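Local coordinates for protein EmGH1 (Erythrobacter marinus, PDB 5Z87) that probably hydrolyses beta-glucosidic bonds, releasing terminal glucose from short oligosaccharides, as a family 3 glycoside hydrolase, at residues R245-S250 with A279-I284. Residues are numbered along the deposited sequence; the frame is centred on the assembly and turned at random.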
# COMPACT_ATOMS: atom_id res chain seq x y z
N ARG A 245 -7.79 5.84 0.65
CA ARG A 245 -8.37 7.04 1.22
C ARG A 245 -8.24 8.18 0.23
O ARG A 245 -7.15 8.45 -0.30
CB ARG A 245 -7.68 7.36 2.54
CG ARG A 245 -7.78 6.19 3.53
CD ARG A 245 -7.26 6.58 4.92
NE ARG A 245 -5.80 6.70 4.97
CZ ARG A 245 -4.98 5.78 5.49
NH1 ARG A 245 -5.49 4.66 5.98
NH2 ARG A 245 -3.66 5.97 5.52
N ASN A 246 -9.37 8.83 -0.06
CA ASN A 246 -9.39 9.95 -0.98
C ASN A 246 -8.47 11.05 -0.46
O ASN A 246 -8.47 11.36 0.73
CB ASN A 246 -10.82 10.46 -1.15
CG ASN A 246 -11.03 11.22 -2.45
OD1 ASN A 246 -10.51 10.85 -3.49
ND2 ASN A 246 -11.81 12.30 -2.38
N PHE A 247 -7.67 11.62 -1.36
CA PHE A 247 -6.69 12.69 -1.15
C PHE A 247 -5.33 12.17 -0.65
O PHE A 247 -4.38 12.94 -0.63
CB PHE A 247 -7.16 13.78 -0.15
CG PHE A 247 -8.21 14.70 -0.69
CD1 PHE A 247 -9.57 14.38 -0.55
CD2 PHE A 247 -7.86 15.92 -1.27
CE1 PHE A 247 -10.56 15.24 -1.02
CE2 PHE A 247 -8.84 16.79 -1.75
CZ PHE A 247 -10.19 16.45 -1.63
N ALA A 248 -5.20 10.90 -0.23
CA ALA A 248 -3.98 10.46 0.42
C ALA A 248 -2.85 10.29 -0.59
O ALA A 248 -3.09 10.07 -1.78
CB ALA A 248 -4.21 9.14 1.18
N PRO A 249 -1.60 10.40 -0.14
CA PRO A 249 -0.48 10.31 -1.08
C PRO A 249 -0.45 8.98 -1.80
O PRO A 249 -0.95 7.96 -1.31
CB PRO A 249 0.76 10.47 -0.18
CG PRO A 249 0.25 11.25 1.00
CD PRO A 249 -1.15 10.68 1.23
N SER A 250 0.16 9.01 -2.97
CA SER A 250 0.44 7.82 -3.75
C SER A 250 1.95 7.60 -3.75
O SER A 250 2.73 8.56 -3.73
CB SER A 250 -0.06 7.97 -5.19
OG SER A 250 -1.44 8.28 -5.18
N ALA A 279 -5.50 17.99 -13.23
CA ALA A 279 -4.49 17.47 -12.32
C ALA A 279 -5.15 16.85 -11.08
O ALA A 279 -6.35 16.99 -10.86
CB ALA A 279 -3.51 18.57 -11.90
N SER A 280 -4.33 16.19 -10.26
CA SER A 280 -4.80 15.37 -9.15
C SER A 280 -4.74 16.10 -7.81
O SER A 280 -3.85 16.92 -7.56
CB SER A 280 -3.95 14.09 -9.08
OG SER A 280 -4.13 13.41 -7.85
N HIS A 281 -5.69 15.76 -6.93
CA HIS A 281 -5.69 16.24 -5.54
C HIS A 281 -4.35 15.98 -4.85
O HIS A 281 -3.92 16.76 -3.99
CB HIS A 281 -6.76 15.52 -4.70
CG HIS A 281 -8.17 15.93 -4.98
ND1 HIS A 281 -8.51 17.16 -5.50
CD2 HIS A 281 -9.34 15.28 -4.74
CE1 HIS A 281 -9.83 17.24 -5.61
NE2 HIS A 281 -10.36 16.11 -5.15
N GLY A 282 -3.73 14.85 -5.16
CA GLY A 282 -2.77 14.24 -4.27
C GLY A 282 -1.34 14.68 -4.52
O GLY A 282 -1.04 15.55 -5.34
N GLU A 283 -0.44 14.05 -3.77
CA GLU A 283 1.00 14.25 -3.83
C GLU A 283 1.68 12.92 -4.07
O GLU A 283 1.16 11.86 -3.72
CB GLU A 283 1.52 14.85 -2.51
CG GLU A 283 1.43 13.81 -1.38
CD GLU A 283 2.57 13.87 -0.37
OE1 GLU A 283 3.50 13.05 -0.52
OE2 GLU A 283 2.51 14.65 0.61
N ILE A 284 2.87 12.97 -4.66
CA ILE A 284 3.76 11.82 -4.78
C ILE A 284 5.11 12.22 -4.19
O ILE A 284 5.73 13.18 -4.67
CB ILE A 284 3.92 11.35 -6.23
CG1 ILE A 284 2.56 10.94 -6.79
CG2 ILE A 284 4.97 10.24 -6.33
CD1 ILE A 284 2.54 10.80 -8.26
O HOH W 1 -12.72 14.73 -3.99
O HOH W 2 -1.86 13.40 -0.99
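F247 and H281 lie face against face at the mouth of the TIM-barrel-like N-terminal domain, where the loops following strands 229-235 and 276-279 meet beside the pocket that holds a bound dithiothreitol, to which H281 contributes. The pair illustrates how two loops at the C-terminal ends of neighbouring parallel strands can hold a pocket residue in place. It is an offset stack, the planes only 4° from parallel and the ring centroids 4.1 Å apart. F247 CE2 sits 3.4 Å from H281 CD2, over the rim of the imidazole. Both residues turn CG beside the backbone N and anti to the carbonyl carbon (chi1 -73° in each), which swings the rings into the gap from the two loops.

Polar contacts fix how the imidazole is turned within its plane. H281 ND1 bonds to D316 OD2, while H281 NE2 meets a water oxygen in the ring plane, 3.0 Å away, that also accepts from N246 ND2. With an alanine in place of H281, the face of F247 would probably lose its stacked ring, and the D316 carboxylate and this water their imidazole partner.

Aliphatic packing continues the contact along the loops. P249 CB rests 3.6 Å from E283 CG, and a bend at chi2 lays the E283 carboxylate against the P249 ring; E283 OE1 accepts from G286 N and pairs with K643 of the second subunit, joining this packing to the dimer interface.

Between the backbones, a second water donates to F247 O at 2.6 Å and accepts from E283 N. Further along, a direct hydrogen bond closes the gap: S250 N reaches E283 O at 3.1 Å, with an N-H...O angle of 168°.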